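Long-range contact in Esterase/lipase (Lactobacillus rhamnosus, PDB 4N5H), which probably hydrolyses carboxylic esters, and may transfer their acyl groups, as an alpha/beta-hydrolase-fold esterase: residues H150-L164 against H220-P233. The protein carries 1 engineered substitution. Residues are numbered along the deposited sequence; the frame is centred on the assembly and turned at random.
Sequences HLASLVACIQQSAEL and HLNFSQVVKGLDLP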
ATOM      1  N   HIS A 150      21.476 -25.120   6.967  1.00 13.26           N
ATOM      2  CA  HIS A 150      22.018 -25.837   8.136  1.00 12.41           C
ATOM      3  C   HIS A 150      20.899 -26.592   8.791  1.00 12.29           C
ATOM      4  O   HIS A 150      21.029 -27.810   8.997  1.00 14.51           O
ATOM      5  CB  HIS A 150      22.573 -24.840   9.140  1.00 14.39           C
ATOM      6  CG  HIS A 150      22.906 -25.419  10.463  1.00 14.43           C
ATOM      7  ND1 HIS A 150      22.165 -25.207  11.592  1.00 17.06           N
ATOM      8  CD2 HIS A 150      23.965 -26.202  10.844  1.00 16.08           C
ATOM      9  CE1 HIS A 150      22.745 -25.811  12.623  1.00 16.31           C
ATOM     10  NE2 HIS A 150      23.792 -26.497  12.173  1.00 14.10           N
ATOM     11  N   LEU A 151      19.816 -25.915   9.129  1.00 12.05           N
ATOM     12  CA  LEU A 151      18.743 -26.542   9.872  1.00 11.98           C
ATOM     13  C   LEU A 151      18.119 -27.654   9.054  1.00 12.68           C
ATOM     14  O   LEU A 151      17.857 -28.755   9.574  1.00 13.59           O
ATOM     15  CB  LEU A 151      17.706 -25.516  10.274  1.00 12.25           C
ATOM     16  CG  LEU A 151      18.125 -24.462  11.335  1.00 13.56           C
ATOM     17  CD1 LEU A 151      17.219 -23.258  11.369  1.00 13.81           C
ATOM     18  CD2 LEU A 151      18.222 -25.107  12.681  1.00 14.79           C
ATOM     19  N   ALA A 152      17.889 -27.436   7.745  1.00 11.89           N
ATOM     20  CA  ALA A 152      17.331 -28.461   6.909  1.00 12.01           C
ATOM     21  C   ALA A 152      18.260 -29.696   6.869  1.00 12.84           C
ATOM     22  O   ALA A 152      17.730 -30.842   6.815  1.00 13.13           O
ATOM     23  CB  ALA A 152      17.079 -28.000   5.511  1.00 13.86           C
ATOM     24  N   SER A 153      19.579 -29.494   6.807  1.00 13.81           N
ATOM     25  CA  SER A 153      20.514 -30.594   6.691  1.00 13.55           C
ATOM     26  C   SER A 153      20.453 -31.443   7.971  1.00 16.03           C
ATOM     27  O   SER A 153      20.518 -32.663   7.909  1.00 14.23           O
ATOM     28  CB  SER A 153      21.948 -30.153   6.348  1.00 13.91           C
ATOM     29  OG  SER A 153      22.618 -29.610   7.504  1.00 14.46           O
ATOM     30  N   LEU A 154      20.316 -30.750   9.104  1.00 14.29           N
ATOM     31  CA  LEU A 154      20.154 -31.486  10.415  1.00 15.08           C
ATOM     32  C   LEU A 154      18.843 -32.203  10.542  1.00 15.63           C
ATOM     33  O   LEU A 154      18.794 -33.386  10.972  1.00 14.31           O
ATOM     34  CB  LEU A 154      20.369 -30.523  11.582  1.00 14.07           C
ATOM     35  CG  LEU A 154      21.747 -30.467  12.198  1.00 15.95           C
ATOM     36  CD1 LEU A 154      22.841 -30.088  11.190  1.00 16.52           C
ATOM     37  CD2 LEU A 154      21.847 -29.562  13.429  1.00 16.39           C
ATOM     38  N   VAL A 155      17.728 -31.575  10.156  1.00 12.91           N
ATOM     39  CA  VAL A 155      16.418 -32.179  10.219  1.00 13.83           C
ATOM     40  C   VAL A 155      16.391 -33.472   9.362  1.00 13.90           C
ATOM     41  O   VAL A 155      15.906 -34.487   9.773  1.00 13.74           O
ATOM     42  CB  VAL A 155      15.354 -31.158   9.672  1.00 13.44           C
ATOM     43  CG1 VAL A 155      14.038 -31.841   9.288  1.00 14.05           C
ATOM     44  CG2 VAL A 155      15.099 -30.081  10.665  1.00 14.01           C
ATOM     45  N   ALA A 156      17.037 -33.433   8.174  1.00 14.95           N
ATOM     46  CA  ALA A 156      17.093 -34.598   7.272  1.00 14.97           C
ATOM     47  C   ALA A 156      17.781 -35.795   7.973  1.00 16.41           C
ATOM     48  O   ALA A 156      17.283 -36.910   7.843  1.00 17.26           O
ATOM     49  CB  ALA A 156      17.851 -34.266   6.016  1.00 16.11           C
ATOM     50  N   CYS A 157      18.802 -35.536   8.734  1.00 16.51           N
ATOM     51  CA  CYS A 157      19.498 -36.608   9.460  1.00 15.34           C
ATOM     52  C   CYS A 157      18.723 -37.087  10.669  1.00 14.86           C
ATOM     53  O   CYS A 157      18.581 -38.307  10.924  1.00 15.95           O
ATOM     54  CB  CYS A 157      20.841 -36.105   9.930  1.00 15.03           C
ATOM     55  SG  CYS A 157      22.015 -35.777   8.576  1.00 17.27           S
ATOM     56  N   ILE A 158      18.193 -36.128  11.412  1.00 12.39           N
ATOM     57  CA  ILE A 158      17.427 -36.454  12.631  1.00 13.90           C
ATOM     58  C   ILE A 158      16.237 -37.302  12.296  1.00 14.63           C
ATOM     59  O   ILE A 158      15.925 -38.260  13.011  1.00 15.16           O
ATOM     60  CB  ILE A 158      17.044 -35.204  13.432  1.00 14.53           C
ATOM     61  CG1 ILE A 158      18.284 -34.460  13.913  1.00 16.15           C
ATOM     62  CG2 ILE A 158      16.121 -35.543  14.605  1.00 15.99           C
ATOM     63  CD1 ILE A 158      18.050 -33.016  14.257  1.00 17.46           C
ATOM     64  N   GLN A 159      15.537 -37.022  11.217  1.00 13.93           N
ATOM     65  CA  GLN A 159      14.400 -37.791  10.836  1.00 13.82           C
ATOM     66  C   GLN A 159      14.741 -39.277  10.590  1.00 16.09           C
ATOM     67  O   GLN A 159      13.839 -40.103  10.674  1.00 16.56           O
ATOM     68  CB  GLN A 159      13.748 -37.130   9.611  1.00 14.70           C
ATOM     69  CG  GLN A 159      12.682 -37.937   8.905  1.00 16.12           C
ATOM     70  CD  GLN A 159      11.398 -38.142   9.695  1.00 16.64           C
ATOM     71  OE1 GLN A 159      11.189 -37.517  10.718  1.00 15.54           O
ATOM     72  NE2 GLN A 159      10.516 -38.980   9.173  1.00 17.64           N
ATOM     73  N   GLN A 160      16.003 -39.599  10.254  1.00 16.49           N
ATOM     74  CA  GLN A 160      16.352 -40.960   9.954  1.00 17.89           C
ATOM     75  C   GLN A 160      16.903 -41.714  11.185  1.00 21.83           C
ATOM     76  O   GLN A 160      17.209 -42.895  11.091  1.00 24.13           O
ATOM     77  CB  GLN A 160      17.454 -40.998   8.901  1.00 19.32           C
ATOM     78  CG  GLN A 160      17.330 -40.130   7.773  1.00 23.31           C
ATOM     79  CD  GLN A 160      15.965 -40.103   7.192  1.00 26.13           C
ATOM     80  OE1 GLN A 160      15.236 -41.125   7.186  1.00 29.69           O
ATOM     81  NE2 GLN A 160      15.568 -38.851   6.661  1.00 26.67           N
ATOM     82  N   SER A 161      17.137 -41.039  12.299  1.00 16.98           N
ATOM     83  CA  SER A 161      17.958 -41.590  13.381  1.00 17.33           C
ATOM     84  C   SER A 161      17.251 -41.534  14.734  1.00 17.32           C
ATOM     85  O   SER A 161      17.004 -40.463  15.317  1.00 17.52           O
ATOM     86  CB  SER A 161      19.233 -40.832  13.539  1.00 19.82           C
ATOM     87  OG  SER A 161      19.922 -41.106  14.764  1.00 19.84           O
ATOM     88  N   ALA A 162      16.948 -42.710  15.304  1.00 19.75           N
ATOM     89  CA  ALA A 162      16.332 -42.759  16.637  1.00 20.71           C
ATOM     90  C   ALA A 162      17.220 -42.089  17.713  1.00 16.49           C
ATOM     91  O   ALA A 162      16.719 -41.347  18.588  1.00 18.47           O
ATOM     92  CB  ALA A 162      16.106 -44.222  17.067  1.00 22.44           C
ATOM     93  N   GLU A 163      18.520 -42.285  17.619  1.00 18.94           N
ATOM     94  CA  GLU A 163      19.423 -41.714  18.575  1.00 20.94           C
ATOM     95  C   GLU A 163      19.385 -40.156  18.516  1.00 20.29           C
ATOM     96  O   GLU A 163      19.467 -39.462  19.537  1.00 17.53           O
ATOM     97  CB  GLU A 163      20.848 -42.194  18.327  1.00 24.97           C
ATOM     98  CG  GLU A 163      21.860 -41.649  19.327  1.00 33.21           C
ATOM     99  N   LEU A 164      19.412 -39.608  17.297  1.00 19.36           N
ATOM    100  CA  LEU A 164      19.361 -38.112  17.194  1.00 16.54           C
ATOM    101  C   LEU A 164      18.013 -37.582  17.571  1.00 16.90           C
ATOM    102  O   LEU A 164      17.903 -36.546  18.132  1.00 17.35           O
ATOM    103  CB  LEU A 164      19.712 -37.679  15.799  1.00 16.97           C
ATOM    104  CG  LEU A 164      21.159 -37.916  15.348  1.00 18.27           C
ATOM    105  CD1 LEU A 164      21.251 -37.395  13.952  1.00 18.26           C
ATOM    106  CD2 LEU A 164      22.156 -37.245  16.248  1.00 19.94           C
ATOM    107  N   HIS A 220      26.879 -32.165  17.956  1.00 18.71           N
ATOM    108  CA  HIS A 220      25.958 -32.440  16.846  1.00 17.41           C
ATOM    109  C   HIS A 220      25.462 -31.111  16.177  1.00 19.29           C
ATOM    110  O   HIS A 220      24.299 -31.073  15.771  1.00 19.75           O
ATOM    111  CB  HIS A 220      24.790 -33.239  17.357  1.00 17.40           C
ATOM    112  CG  HIS A 220      25.152 -34.558  17.877  1.00 21.00           C
ATOM    113  ND1 HIS A 220      25.567 -34.749  19.188  1.00 20.20           N
ATOM    114  CD2 HIS A 220      25.337 -35.741  17.253  1.00 24.20           C
ATOM    115  CE1 HIS A 220      25.905 -36.016  19.355  1.00 23.40           C
ATOM    116  NE2 HIS A 220      25.775 -36.639  18.206  1.00 24.74           N
ATOM    117  N   LEU A 221      26.330 -30.116  16.113  1.00 18.92           N
ATOM    118  CA  LEU A 221      26.049 -28.742  15.561  1.00 21.46           C
ATOM    119  C   LEU A 221      26.271 -28.761  14.026  1.00 19.45           C
ATOM    120  O   LEU A 221      25.734 -27.896  13.366  1.00 19.54           O
ATOM    121  CB  LEU A 221      27.023 -27.699  16.123  1.00 25.72           C
ATOM    122  CG  LEU A 221      26.928 -26.902  17.360  1.00 28.55           C
ATOM    123  CD1 LEU A 221      27.691 -25.634  17.124  1.00 34.61           C
ATOM    124  CD2 LEU A 221      25.536 -26.578  17.763  1.00 31.07           C
ATOM    125  N   ASN A 222      27.109 -29.677  13.523  1.00 17.08           N
ATOM    126  CA  ASN A 222      27.578 -29.677  12.135  1.00 16.74           C
ATOM    127  C   ASN A 222      26.994 -30.838  11.411  1.00 16.60           C
ATOM    128  O   ASN A 222      26.825 -31.943  11.937  1.00 16.36           O
ATOM    129  CB  ASN A 222      29.105 -29.714  12.095  1.00 16.82           C
ATOM    130  CG  ASN A 222      29.741 -28.524  12.755  1.00 20.11           C
ATOM    131  OD1 ASN A 222      29.945 -27.490  12.143  1.00 20.90           O
ATOM    132  ND2 ASN A 222      30.031 -28.651  14.063  1.00 21.05           N
ATOM    133  N   PHE A 223      26.640 -30.656  10.144  1.00 14.93           N
ATOM    134  CA  PHE A 223      26.175 -31.801   9.344  1.00 14.72           C
ATOM    135  C   PHE A 223      27.136 -32.975   9.396  1.00 15.14           C
ATOM    136  O   PHE A 223      26.713 -34.125   9.409  1.00 17.76           O
ATOM    137  CB  PHE A 223      25.915 -31.347   7.893  1.00 16.55           C
ATOM    138  CG  PHE A 223      25.456 -32.423   7.004  1.00 14.10           C
ATOM    139  CD1 PHE A 223      24.144 -32.798   7.020  1.00 14.23           C
ATOM    140  CD2 PHE A 223      26.315 -32.994   6.089  1.00 16.06           C
ATOM    141  CE1 PHE A 223      23.663 -33.815   6.221  1.00 15.67           C
ATOM    142  CE2 PHE A 223      25.861 -33.984   5.250  1.00 15.66           C
ATOM    143  CZ  PHE A 223      24.525 -34.397   5.330  1.00 16.63           C
ATOM    144  N   SER A 224      28.433 -32.703   9.342  1.00 16.55           N
ATOM    145  CA  SER A 224      29.427 -33.747   9.373  1.00 17.65           C
ATOM    146  C   SER A 224      29.297 -34.599  10.655  1.00 19.90           C
ATOM    147  O   SER A 224      29.808 -35.708  10.655  1.00 18.01           O
ATOM    148  CB  SER A 224      30.813 -33.145   9.327  1.00 16.79           C
ATOM    149  OG  SER A 224      31.092 -32.192  10.333  1.00 17.78           O
ATOM    150  N   GLN A 225      28.694 -34.038  11.733  1.00 18.06           N
ATOM    151  CA  GLN A 225      28.487 -34.792  12.995  1.00 18.57           C
ATOM    152  C   GLN A 225      27.222 -35.554  13.013  1.00 22.45           C
ATOM    153  O   GLN A 225      27.132 -36.530  13.731  1.00 28.68           O
ATOM    154  CB  GLN A 225      28.524 -33.868  14.180  1.00 19.89           C
ATOM    155  CG  GLN A 225      29.849 -33.288  14.466  1.00 19.69           C
ATOM    156  CD  GLN A 225      29.816 -32.076  15.300  1.00 21.35           C
ATOM    157  OE1 GLN A 225      29.010 -31.177  15.161  1.00 19.75           O
ATOM    158  NE2 GLN A 225      30.809 -31.999  16.201  1.00 21.87           N
ATOM    159  N   VAL A 226      26.169 -35.157  12.271  1.00 17.25           N
ATOM    160  CA  VAL A 226      24.930 -35.922  12.270  1.00 16.08           C
ATOM    161  C   VAL A 226      24.746 -36.884  11.097  1.00 18.08           C
ATOM    162  O   VAL A 226      23.896 -37.740  11.143  1.00 17.67           O
ATOM    163  CB  VAL A 226      23.706 -34.934  12.395  1.00 15.44           C
ATOM    164  CG1 VAL A 226      23.709 -34.254  13.760  1.00 17.99           C
ATOM    165  CG2 VAL A 226      23.757 -33.866  11.336  1.00 14.70           C
ATOM    166  N   VAL A 227      25.603 -36.790  10.084  1.00 17.20           N
ATOM    167  CA  VAL A 227      25.481 -37.574   8.868  1.00 17.32           C
ATOM    168  C   VAL A 227      25.875 -39.053   9.046  1.00 18.63           C
ATOM    169  O   VAL A 227      25.368 -39.930   8.327  1.00 19.36           O
ATOM    170  CB  VAL A 227      26.325 -36.935   7.713  1.00 17.84           C
ATOM    171  CG1 VAL A 227      27.823 -37.006   8.003  1.00 19.26           C
ATOM    172  CG2 VAL A 227      26.035 -37.594   6.416  1.00 19.40           C
ATOM    173  N   LYS A 228      26.706 -39.298  10.039  1.00 22.15           N
ATOM    174  CA  LYS A 228      27.471 -40.591  10.165  1.00 26.26           C
ATOM    175  C   LYS A 228      26.534 -41.742  10.318  1.00 23.41           C
ATOM    176  O   LYS A 228      25.667 -41.738  11.212  1.00 22.58           O
ATOM    177  CB  LYS A 228      28.401 -40.528  11.370  1.00 31.08           C
ATOM    178  CG  LYS A 228      29.423 -39.382  11.306  1.00 41.03           C
ATOM    179  CD  LYS A 228      30.312 -39.274  12.553  1.00 45.60           C
ATOM    180  CE  LYS A 228      29.526 -39.354  13.903  1.00 52.01           C
ATOM    181  NZ  LYS A 228      29.393 -38.108  14.772  1.00 58.74           N
ATOM    182  N   GLY A 229      26.577 -42.682   9.383  1.00 28.72           N
ATOM    183  CA  GLY A 229      25.968 -43.984   9.574  1.00 27.55           C
ATOM    184  C   GLY A 229      24.558 -44.109   9.076  1.00 29.20           C
ATOM    185  O   GLY A 229      23.891 -45.060   9.382  1.00 28.82           O
ATOM    186  N   LEU A 230      24.036 -43.076   8.365  1.00 25.07           N
ATOM    187  CA  LEU A 230      22.631 -43.048   8.107  1.00 22.74           C
ATOM    188  C   LEU A 230      22.357 -43.217   6.667  1.00 22.98           C
ATOM    189  O   LEU A 230      23.181 -42.786   5.821  1.00 27.24           O
ATOM    190  CB  LEU A 230      22.078 -41.680   8.541  1.00 21.24           C
ATOM    191  CG  LEU A 230      22.171 -41.338   9.998  1.00 22.27           C
ATOM    192  CD1 LEU A 230      21.577 -39.938  10.191  1.00 24.20           C
ATOM    193  CD2 LEU A 230      21.442 -42.348  10.879  1.00 25.76           C
ATOM    194  N   ASP A 231      21.216 -43.789   6.337  0.50 25.42           N
ATOM    195  CA  ASP A 231      20.812 -43.840   4.960  0.50 24.82           C
ATOM    196  C   ASP A 231      19.879 -42.649   4.750  0.50 23.64           C
ATOM    197  O   ASP A 231      18.787 -42.549   5.345  0.50 24.94           O
ATOM    198  CB  ASP A 231      20.094 -45.119   4.627  0.50 27.73           C
ATOM    199  CG  ASP A 231      21.032 -46.318   4.524  0.50 27.56           C
ATOM    200  OD1 ASP A 231      22.270 -46.166   4.413  0.50 30.77           O
ATOM    201  OD2 ASP A 231      20.469 -47.409   4.543  0.50 37.29           O
ATOM    202  N   LEU A 232      20.353 -41.755   3.915  1.00 22.12           N
ATOM    203  CA  LEU A 232      19.731 -40.409   3.727  1.00 19.41           C
ATOM    204  C   LEU A 232      19.007 -40.314   2.379  1.00 19.23           C
ATOM    205  O   LEU A 232      19.349 -40.950   1.399  1.00 19.57           O
ATOM    206  CB  LEU A 232      20.805 -39.284   3.896  1.00 20.61           C
ATOM    207  CG  LEU A 232      21.381 -39.154   5.289  1.00 22.79           C
ATOM    208  CD1 LEU A 232      22.557 -38.235   5.283  1.00 24.49           C
ATOM    209  CD2 LEU A 232      20.372 -38.641   6.384  1.00 23.78           C
ATOM    210  N   PRO A 233      18.067 -39.344   2.294  1.00 18.58           N
ATOM    211  CA  PRO A 233      17.601 -39.000   0.993  1.00 19.53           C
ATOM    212  C   PRO A 233      18.709 -38.383   0.138  1.00 15.43           C
ATOM    213  O   PRO A 233      19.743 -37.896   0.658  1.00 15.69           O
ATOM    214  CB  PRO A 233      16.493 -37.929   1.297  1.00 20.11           C
ATOM    215  CG  PRO A 233      16.757 -37.475   2.638  1.00 23.33           C
ATOM    216  CD  PRO A 233      17.592 -38.461   3.360  1.00 21.96           C
TER
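The His150 imidazole meets residues 220-233 at its edge: NE2 donates to Leu221 O at 2.7 Å, nearly in the ring plane, with an N-H...O angle of 161°. The trans first torsion (chi1 169°) carries the ring out to Leu221 O, while Trp77 meets it with its ring nearly perpendicular. Replacing this histidine by alanine would remove NE2 and is likely to leave Leu221 O without this donor and the 220-222 loop less firmly held to the helix. The Phe223 ring carries Val227 CB over one face, offset toward the rim, and Ser153 O at its edge; Ser153 CB and Cys157 SG approach obliquely, the sulfur 3.5 Å from Phe223 CE1 in a sulfur-aromatic contact. Leu252 and Val255 of helix 246-258 also pack on this phenyl group. Val226 inserts between the two helical pieces of residues 150-164, its CG2 3.9 Å from Leu154 CD1 and its CB 3.8 Å from Leu164 CD1, both leucines crossing it at about a right angle. Farther along, Leu230 CD1 lies 3.5 Å from Cys157 O, and Leu232 CD2 packs 3.7 Å from Gln160 CG, whose amide turns back to donate to Ala156 O. The contact packs the short helix 223-226 and the chain leading to strand 235-240 against helix 147-158 and the start of helix 162-168; the former follows the probable nucleophile elbow of this alpha/beta-hydrolase fold.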